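Sensor protein (Rhodopseudomonas palustris, PDB 2OOL) senses light as the PAS-GAF chromophore-binding part of a bacteriophytochrome, carrying a biliverdin-derived bilin, in a longer protein that probably acts as a histidine kinase. Local coordinates at residues N143-S148 with Y308-A313; Q157-L162 with C166-S171; M282-V287 with L316-L321. All blocks are in the same frame, centred on the assembly; numbering follows the deposited sequence. Where two conformers were deposited one is given.

The three contacts lie in and around the helices on one side of the GAF sheet. Contact 3 is fully buried and ties that sheet to helix 308-332. Contacts 1 and 2 are partly buried and join helices or the loop between them. Helix 308-332 serves both contact 1 and contact 3, which meet where Arg311 packs on Met282. Contact 2 touches contact 3 through Ala169 and Leu321. Contacts 1 and 3 are held by apolar side chains with no hydrogen bond across their segments, whereas contact 2 adds a backbone hydrogen bond. All three have residues that reach the second subunit. Contact 3 also has a polar side at the chromophore.

Contact 1 of 3, residues N143-S148 with Y308-A313; sequences NEFFRS and YEVRQA
Phe145 reaches from helix 142-157 to two side chains near the start of helix 308-332. Its CZ atom meets CB of Ala313 at 3.4 Å, a tight approach. CE1 of the same ring lies 4.2 Å from CG2 of Val310. Both partners approach the ring obliquely. They stand three residues apart on their helix, so the end of one ring meets successive turns of the other helix.

The backbones stay apart: the CA atoms of Phe145 and Val310, the nearest pair, are 9.2 Å from each other. No hydrogen bond crosses between the segments. With CG anti to the backbone N (chi1 178°), the ring extends outward to the far helix. Val310 contributes a branch methyl and Ala313 its single methyl, so the contact is purely apolar.

Further out, Ile176 of helix 162-177 packs on both Phe145 and Ala313. Arg150 of the second subunit also packs on Phe145, which puts the contact beside the dimer interface. Phe146, the next residue along, packs on Leu316 of that subunit. On the other segment, Arg311 makes a salt bridge to Glu134 of strand 128-134, linking this helix to the PAS sheet. The contact thus joins helices 142-157 and 308-332 beside helix 162-177, with Arg311 also packing against strand 230-233 of the GAF sheet.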
loop_
_atom_site.group_PDB
_atom_site.type_symbol
_atom_site.label_atom_id
_atom_site.label_comp_id
_atom_site.label_asym_id
_atom_site.label_seq_id
_atom_site.Cartn_x
_atom_site.Cartn_y
_atom_site.Cartn_z
ATOM N N ASN A 143 -8.057 3.456 -0.002
ATOM C CA ASN A 143 -7.271 4.361 0.879
ATOM C C ASN A 143 -6.994 3.767 2.300
ATOM O O ASN A 143 -5.852 3.810 2.794
ATOM C CB ASN A 143 -7.906 5.757 0.947
ATOM C CG ASN A 143 -7.674 6.575 -0.348
ATOM O OD1 ASN A 143 -6.572 6.596 -0.909
ATOM N ND2 ASN A 143 -8.716 7.263 -0.805
ATOM N N GLU A 144 -8.036 3.208 2.912
ATOM C CA GLU A 144 -7.904 2.417 4.141
ATOM C C GLU A 144 -6.945 1.240 3.937
ATOM O O GLU A 144 -6.120 0.930 4.794
ATOM C CB GLU A 144 -9.267 1.873 4.588
ATOM C CG GLU A 144 -10.346 2.933 4.828
ATOM C CD GLU A 144 -11.598 2.362 5.481
ATOM O OE1 GLU A 144 -11.561 1.215 5.992
ATOM O OE2 GLU A 144 -12.628 3.069 5.481
ATOM N N PHE A 145 -7.078 0.573 2.802
ATOM C CA PHE A 145 -6.212 -0.529 2.454
ATOM C C PHE A 145 -4.743 -0.110 2.483
ATOM O O PHE A 145 -3.950 -0.770 3.140
ATOM C CB PHE A 145 -6.591 -1.009 1.056
ATOM C CG PHE A 145 -5.758 -2.118 0.539
ATOM C CD1 PHE A 145 -5.976 -3.414 0.959
ATOM C CD2 PHE A 145 -4.813 -1.886 -0.450
ATOM C CE1 PHE A 145 -5.227 -4.461 0.435
ATOM C CE2 PHE A 145 -4.065 -2.949 -1.002
ATOM C CZ PHE A 145 -4.276 -4.227 -0.542
ATOM N N PHE A 146 -4.402 0.978 1.782
ATOM C CA PHE A 146 -3.025 1.472 1.757
ATOM C C PHE A 146 -2.519 1.824 3.166
ATOM O O PHE A 146 -1.381 1.530 3.530
ATOM C CB PHE A 146 -2.885 2.720 0.893
ATOM C CG PHE A 146 -3.043 2.494 -0.590
ATOM C CD1 PHE A 146 -2.934 1.243 -1.172
ATOM C CD2 PHE A 146 -3.281 3.584 -1.412
ATOM C CE1 PHE A 146 -3.088 1.090 -2.552
ATOM C CE2 PHE A 146 -3.432 3.442 -2.757
ATOM C CZ PHE A 146 -3.329 2.190 -3.344
ATOM N N ARG A 147 -3.367 2.476 3.944
ATOM C CA ARG A 147 -3.020 2.851 5.313
ATOM C C ARG A 147 -2.687 1.627 6.159
ATOM O O ARG A 147 -1.668 1.625 6.838
ATOM C CB ARG A 147 -4.179 3.655 5.947
ATOM C CG ARG A 147 -4.039 3.962 7.409
ATOM C CD ARG A 147 -5.248 4.731 7.864
ATOM N NE ARG A 147 -6.443 3.891 7.924
ATOM C CZ ARG A 147 -7.699 4.323 7.749
ATOM N NH1 ARG A 147 -7.965 5.596 7.466
ATOM N NH2 ARG A 147 -8.708 3.463 7.842
ATOM N N SER A 148 -3.515 0.580 6.073
ATOM C CA SER A 148 -3.256 -0.638 6.855
ATOM C C SER A 148 -1.948 -1.313 6.428
ATOM O O SER A 148 -1.154 -1.692 7.278
ATOM C CB SER A 148 -4.441 -1.645 6.844
ATOM O OG SER A 148 -4.625 -2.239 5.579
ATOM N N TYR A 308 -5.905 -9.818 -7.795
ATOM C CA TYR A 308 -4.481 -9.838 -8.009
ATOM C C TYR A 308 -3.750 -8.810 -7.129
ATOM O O TYR A 308 -2.656 -9.090 -6.597
ATOM C CB TYR A 308 -4.188 -9.532 -9.450
ATOM C CG TYR A 308 -2.788 -9.838 -9.883
ATOM C CD1 TYR A 308 -2.418 -11.131 -10.196
ATOM C CD2 TYR A 308 -1.850 -8.839 -10.000
ATOM C CE1 TYR A 308 -1.137 -11.415 -10.625
ATOM C CE2 TYR A 308 -0.568 -9.112 -10.435
ATOM C CZ TYR A 308 -0.218 -10.396 -10.727
ATOM O OH TYR A 308 1.063 -10.685 -11.165
ATOM N N GLU A 309 -4.333 -7.609 -7.028
ATOM C CA GLU A 309 -3.731 -6.511 -6.313
ATOM C C GLU A 309 -3.679 -6.804 -4.797
ATOM O O GLU A 309 -2.700 -6.447 -4.148
ATOM C CB GLU A 309 -4.501 -5.182 -6.550
ATOM C CG GLU A 309 -4.500 -4.643 -8.002
ATOM C CD GLU A 309 -5.726 -5.071 -8.812
ATOM O OE1 GLU A 309 -6.235 -6.200 -8.587
ATOM O OE2 GLU A 309 -6.188 -4.262 -9.665
ATOM N N VAL A 310 -4.701 -7.464 -4.251
ATOM C CA VAL A 310 -4.649 -7.895 -2.863
ATOM C C VAL A 310 -3.553 -8.938 -2.621
ATOM O O VAL A 310 -2.869 -8.894 -1.583
ATOM C CB VAL A 310 -6.007 -8.349 -2.324
ATOM C CG1 VAL A 310 -5.855 -8.923 -0.884
ATOM C CG2 VAL A 310 -6.992 -7.140 -2.291
ATOM N N ARG A 311 -3.353 -9.834 -3.582
ATOM C CA ARG A 311 -2.279 -10.824 -3.539
ATOM C C ARG A 311 -0.930 -10.167 -3.619
ATOM O O ARG A 311 -0.020 -10.588 -2.898
ATOM C CB ARG A 311 -2.472 -11.943 -4.601
ATOM C CG ARG A 311 -3.842 -12.633 -4.414
ATOM C CD ARG A 311 -4.088 -13.979 -5.065
ATOM N NE ARG A 311 -3.608 -14.175 -6.423
ATOM C CZ ARG A 311 -4.292 -13.876 -7.537
ATOM N NH1 ARG A 311 -5.476 -13.260 -7.493
ATOM N NH2 ARG A 311 -3.777 -14.166 -8.711
ATOM N N GLN A 312 -0.773 -9.120 -4.436
ATOM C CA GLN A 312 0.477 -8.374 -4.476
ATOM C C GLN A 312 0.771 -7.690 -3.113
ATOM O O GLN A 312 1.949 -7.490 -2.759
ATOM C CB GLN A 312 0.481 -7.311 -5.557
ATOM C CG GLN A 312 0.501 -7.816 -6.996
ATOM C CD GLN A 312 0.467 -6.661 -7.987
ATOM O OE1 GLN A 312 -0.480 -5.834 -7.996
ATOM N NE2 GLN A 312 1.505 -6.568 -8.790
ATOM N N ALA A 313 -0.290 -7.306 -2.394
ATOM C CA ALA A 313 -0.139 -6.689 -1.071
ATOM C C ALA A 313 0.362 -7.717 -0.049
ATOM O O ALA A 313 1.296 -7.448 0.656
ATOM C CB ALA A 313 -1.436 -6.047 -0.603
#

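Contact 2 of 3, residues Q157-L162 with C166-S171; sequences QTAADL and CWIAAS
Leu162 and Cys166 meet in the first turn of helix 162-177, the second arm of an antiparallel helical hairpin. Helix 142-157 is the first arm, and the loop between them carries Ala159, which faces Ile168. The second arm packs on the GAF sheet, and the first lies farther out against helices 162-177 and 308-332.

The polar part is hydrogen bonding, and across the segments it is one backbone bond. Cys166 N donates to Leu162 O at 2.8 Å. This is the i to i+4 bond of the first helical turn, and it ties Leu162 into the helix as it leaves the loop. Just before it, Asp161 occupies the N-cap position, where its side chain caps a backbone N of the first turn. Its OD1 also has a hydrogen bond with Thr164 OG1. On the loop, Gln324 of helix 308-332 makes weak hydrogen bonds to the carbonyl oxygens of Gln157 and Ala159.

The apolar part has two side-chain pairs. In the first, Leu162 CD1 lies 3.9 Å from Cys166 SG, and CG is scarcely farther away. The leucine starts out away from the other segment. A chi1 of -176° sets its CG beside the carbonyl carbon, and the branched end comes back beside the sulfur. Leu162 also packs on Ile325, while Cys166 packs on Val184 and Ile196 of the sheet. These neighbours place the pair between helix 308-332 and the GAF strands.

The second pair closes the loop on the helix. Ile168 packs as well on Arg155 and Leu156, at the end of the first arm. Its CG1 runs beside its own backbone N, and at the end of that branch CD1 meets CB of Ala159 at 4.1 Å.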
loop_
_atom_site.group_PDB
_atom_site.type_symbol
_atom_site.label_atom_id
_atom_site.label_comp_id
_atom_site.label_asym_id
_atom_site.label_seq_id
_atom_site.Cartn_x
_atom_site.Cartn_y
_atom_site.Cartn_z
ATOM N N GLN A 157 8.690 -3.884 11.075
ATOM C CA GLN A 157 10.083 -3.451 11.104
ATOM C C GLN A 157 10.649 -3.117 12.481
ATOM O O GLN A 157 11.871 -3.036 12.617
ATOM C CB GLN A 157 10.289 -2.263 10.168
ATOM C CG GLN A 157 10.104 -2.594 8.672
ATOM C CD GLN A 157 11.004 -1.756 7.799
ATOM O OE1 GLN A 157 10.570 -0.750 7.203
ATOM N NE2 GLN A 157 12.285 -2.141 7.738
ATOM N N THR A 158 9.785 -2.909 13.483
ATOM C CA THR A 158 10.229 -2.804 14.883
ATOM C C THR A 158 9.801 -3.992 15.755
ATOM O O THR A 158 9.853 -3.899 16.971
ATOM C CB THR A 158 9.729 -1.488 15.556
ATOM O OG1 THR A 158 8.310 -1.367 15.400
ATOM C CG2 THR A 158 10.450 -0.243 14.975
ATOM N N ALA A 159 9.391 -5.105 15.150
ATOM C CA ALA A 159 9.099 -6.342 15.888
ATOM C C ALA A 159 10.368 -6.862 16.558
ATOM O O ALA A 159 11.404 -6.965 15.900
ATOM C CB ALA A 159 8.546 -7.406 14.938
ATOM N N ALA A 160 10.284 -7.195 17.854
ATOM C CA ALA A 160 11.475 -7.510 18.662
ATOM C C ALA A 160 11.810 -9.010 18.695
ATOM O O ALA A 160 12.957 -9.402 18.989
ATOM C CB ALA A 160 11.304 -6.970 20.101
ATOM N N ASP A 161 10.804 -9.842 18.438
ATOM C CA ASP A 161 11.007 -11.278 18.318
ATOM C C ASP A 161 10.186 -11.825 17.138
ATOM O O ASP A 161 9.346 -11.118 16.581
ATOM C CB ASP A 161 10.661 -11.979 19.632
ATOM C CG ASP A 161 9.202 -11.834 20.017
ATOM O OD1 ASP A 161 8.343 -12.283 19.253
ATOM O OD2 ASP A 161 8.902 -11.297 21.098
ATOM N N LEU A 162 10.447 -13.081 16.777
ATOM C CA LEU A 162 9.884 -13.696 15.579
ATOM C C LEU A 162 8.382 -13.980 15.671
ATOM O O LEU A 162 7.644 -13.652 14.757
ATOM C CB LEU A 162 10.643 -14.998 15.231
ATOM C CG LEU A 162 10.261 -15.743 13.956
ATOM C CD1 LEU A 162 10.653 -14.891 12.751
ATOM C CD2 LEU A 162 10.926 -17.141 13.884
ATOM N N CYS A 166 5.813 -12.555 12.955
ATOM C CA CYS A 166 4.953 -13.455 12.218
ATOM C C CYS A 166 3.483 -13.175 12.436
ATOM O O CYS A 166 2.692 -13.256 11.479
ATOM C CB CYS A 166 5.297 -14.912 12.530
ATOM S SG CYS A 166 6.898 -15.355 11.822
ATOM N N TRP A 167 3.120 -12.830 13.661
ATOM C CA TRP A 167 1.727 -12.521 14.011
ATOM C C TRP A 167 1.256 -11.173 13.430
ATOM O O TRP A 167 0.126 -11.048 12.992
ATOM C CB TRP A 167 1.489 -12.594 15.540
ATOM C CG TRP A 167 0.055 -12.294 15.856
ATOM C CD1 TRP A 167 -0.988 -13.173 15.905
ATOM C CD2 TRP A 167 -0.505 -10.994 16.070
ATOM N NE1 TRP A 167 -2.163 -12.502 16.182
ATOM C CE2 TRP A 167 -1.891 -11.161 16.263
ATOM C CE3 TRP A 167 0.041 -9.703 16.124
ATOM C CZ2 TRP A 167 -2.739 -10.088 16.507
ATOM C CZ3 TRP A 167 -0.802 -8.636 16.381
ATOM C CH2 TRP A 167 -2.176 -8.834 16.573
ATOM N N ILE A 168 2.120 -10.171 13.417
ATOM C CA ILE A 168 1.808 -8.928 12.735
ATOM C C ILE A 168 1.517 -9.271 11.264
ATOM O O ILE A 168 0.532 -8.849 10.721
ATOM C CB ILE A 168 2.967 -7.888 12.865
ATOM C CG1 ILE A 168 3.090 -7.398 14.332
ATOM C CG2 ILE A 168 2.761 -6.705 11.905
ATOM C CD1 ILE A 168 4.491 -6.956 14.800
ATOM N N ALA A 169 2.351 -10.082 10.633
ATOM C CA ALA A 169 2.137 -10.432 9.215
ATOM C C ALA A 169 0.793 -11.107 9.019
ATOM O O ALA A 169 0.046 -10.702 8.144
ATOM C CB ALA A 169 3.256 -11.308 8.693
ATOM N N ALA A 170 0.473 -12.104 9.847
ATOM C CA ALA A 170 -0.735 -12.943 9.673
ATOM C C ALA A 170 -1.994 -12.142 9.861
ATOM O O ALA A 170 -2.948 -12.276 9.091
ATOM C CB ALA A 170 -0.737 -14.155 10.632
ATOM N N SER A 171 -2.004 -11.321 10.908
ATOM C CA SER A 171 -3.165 -10.492 11.201
ATOM C C SER A 171 -3.440 -9.433 10.125
ATOM O O SER A 171 -4.578 -9.216 9.738
ATOM C CB SER A 171 -3.029 -9.846 12.606
ATOM O OG SER A 171 -1.890 -9.005 12.633
#

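Contact 3 of 3, residues M282-V287 with L316-L321; sequences MSISIV and LIAQVL. With LBV (3-[2-[(Z)-[3-(2-carboxyethyl)-5-[(Z)-(4-ethenyl-3-methyl-5-oxidanylidene-pyrrol-2-ylidene)methyl]-4-methyl-pyrrol-1-ium -2-ylidene]methyl]-5-[(Z)-[(3E)-3-ethylidene-4-methyl-5-oxidanylidene-pyrrolidin-2-ylidene]methyl]-4-methyl-1H-pyrrol-3- yl]propanoic acid), chain C.
Ile284 CG2 and Ala318 CB lie only 3.5 Å apart, a short distance for two methyl groups. They join strand 280-288 to helix 308-332 in the GAF fold, where helices cover one face of an antiparallel sheet. The two segments run almost in the same direction, 22° apart, with axes 8.2 Å from each other at closest approach. The small alanine allows this closeness. Its CB also lies 4.3 Å from Ser285 O, over the strand backbone.

One turn on, Leu321 takes the next place. Its CD2 lies 3.9 Å from CD1 of Ile286, and the two side chains cross obliquely. A chi1 near 180° swings the Leu321 branch away from its own N and out to the strand. Ala165 and Ala169 of helix 162-177 also pack on this leucine. All the residues that touch here are buried, and no hydrogen bond crosses between the segments.

The strand has two different sides. Ile284 and Ile286 serve the helix, while Ser283 and Ser285, which alternate with them, have polar partners. Ser285 OG is hydrogen-bonded to Tyr225 O and to Arg231 NH1. Ser283 belongs to the chromophore pocket, so the strand carries the helix on one side and the bilin on the other. Arg231 NH2 is hydrogen-bonded to Ser283 OG. The same OG donates to propionate oxygen O1C of the chromophore, although the modelled 2.4 Å is very short and its exact length is doubtful.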
loop_
_atom_site.group_PDB
_atom_site.type_symbol
_atom_site.label_atom_id
_atom_site.label_comp_id
_atom_site.label_asym_id
_atom_site.label_seq_id
_atom_site.Cartn_x
_atom_site.Cartn_y
_atom_site.Cartn_z
ATOM N N MET A 282 -5.048 -20.023 -0.044
ATOM C CA MET A 282 -4.066 -19.156 -0.683
ATOM C C MET A 282 -2.785 -19.161 0.124
ATOM O O MET A 282 -2.819 -19.013 1.370
ATOM C CB MET A 282 -4.563 -17.715 -0.738
ATOM C CG MET A 282 -3.462 -16.750 -1.273
ATOM S SD MET A 282 -4.038 -15.057 -1.487
ATOM C CE MET A 282 -4.470 -14.620 0.145
ATOM N N SER A 283 -1.654 -19.240 -0.553
ATOM C CA SER A 283 -0.391 -19.206 0.162
ATOM C C SER A 283 0.670 -18.375 -0.550
ATOM O O SER A 283 0.608 -18.168 -1.735
ATOM C CB SER A 283 0.081 -20.638 0.506
ATOM O OG SER A 283 0.143 -21.491 -0.627
ATOM N N ILE A 284 1.587 -17.841 0.266
ATOM C CA ILE A 284 2.670 -16.975 -0.141
ATOM C C ILE A 284 3.933 -17.542 0.497
ATOM O O ILE A 284 4.000 -17.775 1.726
ATOM C CB ILE A 284 2.469 -15.521 0.351
ATOM C CG1 ILE A 284 1.127 -14.903 -0.121
ATOM C CG2 ILE A 284 3.624 -14.659 -0.038
ATOM C CD1 ILE A 284 0.065 -14.981 0.915
ATOM N N SER A 285 4.947 -17.745 -0.318
ATOM C CA SER A 285 6.269 -18.259 0.109
ATOM C C SER A 285 7.070 -17.258 0.938
ATOM O O SER A 285 6.993 -16.052 0.725
ATOM C CB SER A 285 7.080 -18.673 -1.154
ATOM O OG SER A 285 6.409 -19.742 -1.807
ATOM N N ILE A 286 7.852 -17.755 1.887
ATOM C CA ILE A 286 8.889 -16.928 2.514
ATOM C C ILE A 286 10.213 -17.527 2.116
ATOM O O ILE A 286 10.465 -18.692 2.381
ATOM C CB ILE A 286 8.765 -16.881 4.063
ATOM C CG1 ILE A 286 7.379 -16.360 4.464
ATOM C CG2 ILE A 286 9.945 -16.066 4.689
ATOM C CD1 ILE A 286 7.043 -16.583 5.959
ATOM N N VAL A 287 11.033 -16.728 1.449
ATOM C CA VAL A 287 12.248 -17.209 0.792
ATOM C C VAL A 287 13.475 -16.472 1.299
ATOM O O VAL A 287 13.630 -15.256 1.106
ATOM C CB VAL A 287 12.149 -17.022 -0.756
ATOM C CG1 VAL A 287 13.475 -17.364 -1.485
ATOM C CG2 VAL A 287 10.988 -17.874 -1.345
ATOM N N LEU A 316 4.073 -8.342 -0.670
ATOM C CA LEU A 316 4.814 -7.244 -0.055
ATOM C C LEU A 316 5.011 -7.467 1.441
ATOM O O LEU A 316 6.139 -7.336 1.959
ATOM C CB LEU A 316 4.100 -5.919 -0.278
ATOM C CG LEU A 316 4.718 -4.654 0.306
ATOM C CD1 LEU A 316 6.165 -4.418 -0.151
ATOM C CD2 LEU A 316 3.815 -3.454 -0.042
ATOM N N ILE A 317 3.913 -7.771 2.128
ATOM C CA ILE A 317 3.951 -8.063 3.565
ATOM C C ILE A 317 4.936 -9.202 3.882
ATOM O O ILE A 317 5.732 -9.122 4.842
ATOM C CB ILE A 317 2.534 -8.330 4.096
ATOM C CG1 ILE A 317 1.793 -6.988 4.257
ATOM C CG2 ILE A 317 2.526 -9.051 5.476
ATOM C CD1 ILE A 317 0.306 -7.113 4.252
ATOM N N ALA A 318 4.884 -10.224 3.049
ATOM C CA ALA A 318 5.709 -11.390 3.167
ATOM C C ALA A 318 7.162 -11.030 2.985
ATOM O O ALA A 318 8.020 -11.521 3.736
ATOM C CB ALA A 318 5.299 -12.422 2.151
ATOM N N GLN A 319 7.448 -10.210 1.970
ATOM C CA GLN A 319 8.815 -9.791 1.695
ATOM C C GLN A 319 9.400 -8.929 2.869
ATOM O O GLN A 319 10.591 -9.046 3.189
ATOM C CB GLN A 319 8.914 -9.037 0.374
ATOM C CG GLN A 319 8.651 -9.878 -0.923
ATOM C CD GLN A 319 8.565 -9.011 -2.180
ATOM O OE1 GLN A 319 8.594 -7.780 -2.078
ATOM N NE2 GLN A 319 8.396 -9.651 -3.380
ATOM N N VAL A 320 8.605 -8.065 3.485
ATOM C CA VAL A 320 9.088 -7.296 4.656
ATOM C C VAL A 320 9.323 -8.191 5.867
ATOM O O VAL A 320 10.307 -7.986 6.640
ATOM C CB VAL A 320 8.112 -6.172 5.053
ATOM C CG1 VAL A 320 8.561 -5.437 6.411
ATOM C CG2 VAL A 320 7.961 -5.192 3.923
ATOM N N LEU A 321 8.398 -9.144 6.065
ATOM C CA LEU A 321 8.539 -10.185 7.092
ATOM C C LEU A 321 9.865 -10.918 6.839
ATOM O O LEU A 321 10.678 -11.091 7.749
ATOM C CB LEU A 321 7.370 -11.193 7.028
ATOM C CG LEU A 321 7.358 -12.351 8.046
ATOM C CD1 LEU A 321 7.415 -11.840 9.523
ATOM C CD2 LEU A 321 6.204 -13.326 7.875
HETATM C C1A LBV C . -0.315 -34.604 0.884
HETATM C C1B LBV C . 0.740 -31.877 -2.464
HETATM O O1B LBV C . -0.343 -28.199 -7.679
HETATM C C1C LBV C . 0.353 -27.774 -0.562
HETATM O O1C LBV C . -1.681 -22.994 -0.327
HETATM C C1D LBV C . -0.486 -27.337 4.080
HETATM C C2A LBV C . 0.213 -35.911 0.347
HETATM C C2B LBV C . 0.999 -31.344 -3.734
HETATM O O2B LBV C . 0.527 -26.530 -6.536
HETATM C C2C LBV C . 0.284 -26.400 -0.247
HETATM O O2C LBV C . -3.061 -24.723 -0.371
HETATM C C2D LBV C . -0.100 -27.661 5.397
HETATM C C3A LBV C . 0.739 -35.387 -1.001
HETATM C C3B LBV C . 0.923 -29.956 -3.646
HETATM C C3C LBV C . 0.153 -26.315 1.129
HETATM C C3D LBV C . -0.744 -26.760 6.217
HETATM C C4A LBV C . 0.500 -33.989 -1.094
HETATM C C4B LBV C . 0.660 -29.639 -2.281
HETATM C C4C LBV C . 0.107 -27.621 1.647
HETATM C C4D LBV C . -1.506 -25.924 5.390
HETATM C CAA LBV C . 1.381 -36.146 -2.006
HETATM C CAB LBV C . 1.104 -28.979 -4.818
HETATM C CAC LBV C . 0.329 -25.143 -1.148
HETATM C CAD LBV C . -0.654 -26.755 7.588
HETATM C CBA LBV C . 1.763 -37.664 -1.982
HETATM C CBB LBV C . -0.218 -28.446 -5.332
HETATM C CBC LBV C . -1.083 -24.832 -1.735
HETATM C CBD LBV C . -1.300 -25.823 8.393
HETATM C CGB LBV C . 0.018 -27.649 -6.630
HETATM C CGC LBV C . -2.037 -24.113 -0.726
HETATM C CHB LBV C . 0.848 -33.258 -2.245
HETATM C CHC LBV C . 0.512 -28.277 -1.872
HETATM C CHD LBV C . -0.008 -28.033 2.977
HETATM C CMA LBV C . -0.969 -36.877 0.161
HETATM C CMB LBV C . 1.281 -32.148 -5.023
HETATM C CMC LBV C . 0.073 -24.958 1.861
HETATM C CMD LBV C . 0.857 -28.769 5.889
HETATM N N_A LBV C . -0.112 -33.583 0.025
HETATM O O_A LBV C . -0.862 -34.473 1.975
HETATM N N_B LBV C . 0.570 -30.821 -1.649
HETATM N N_C LBV C . 0.225 -28.439 0.599
HETATM N N_D LBV C . -1.328 -26.321 4.131
HETATM O O_D LBV C . -2.240 -24.975 5.717
#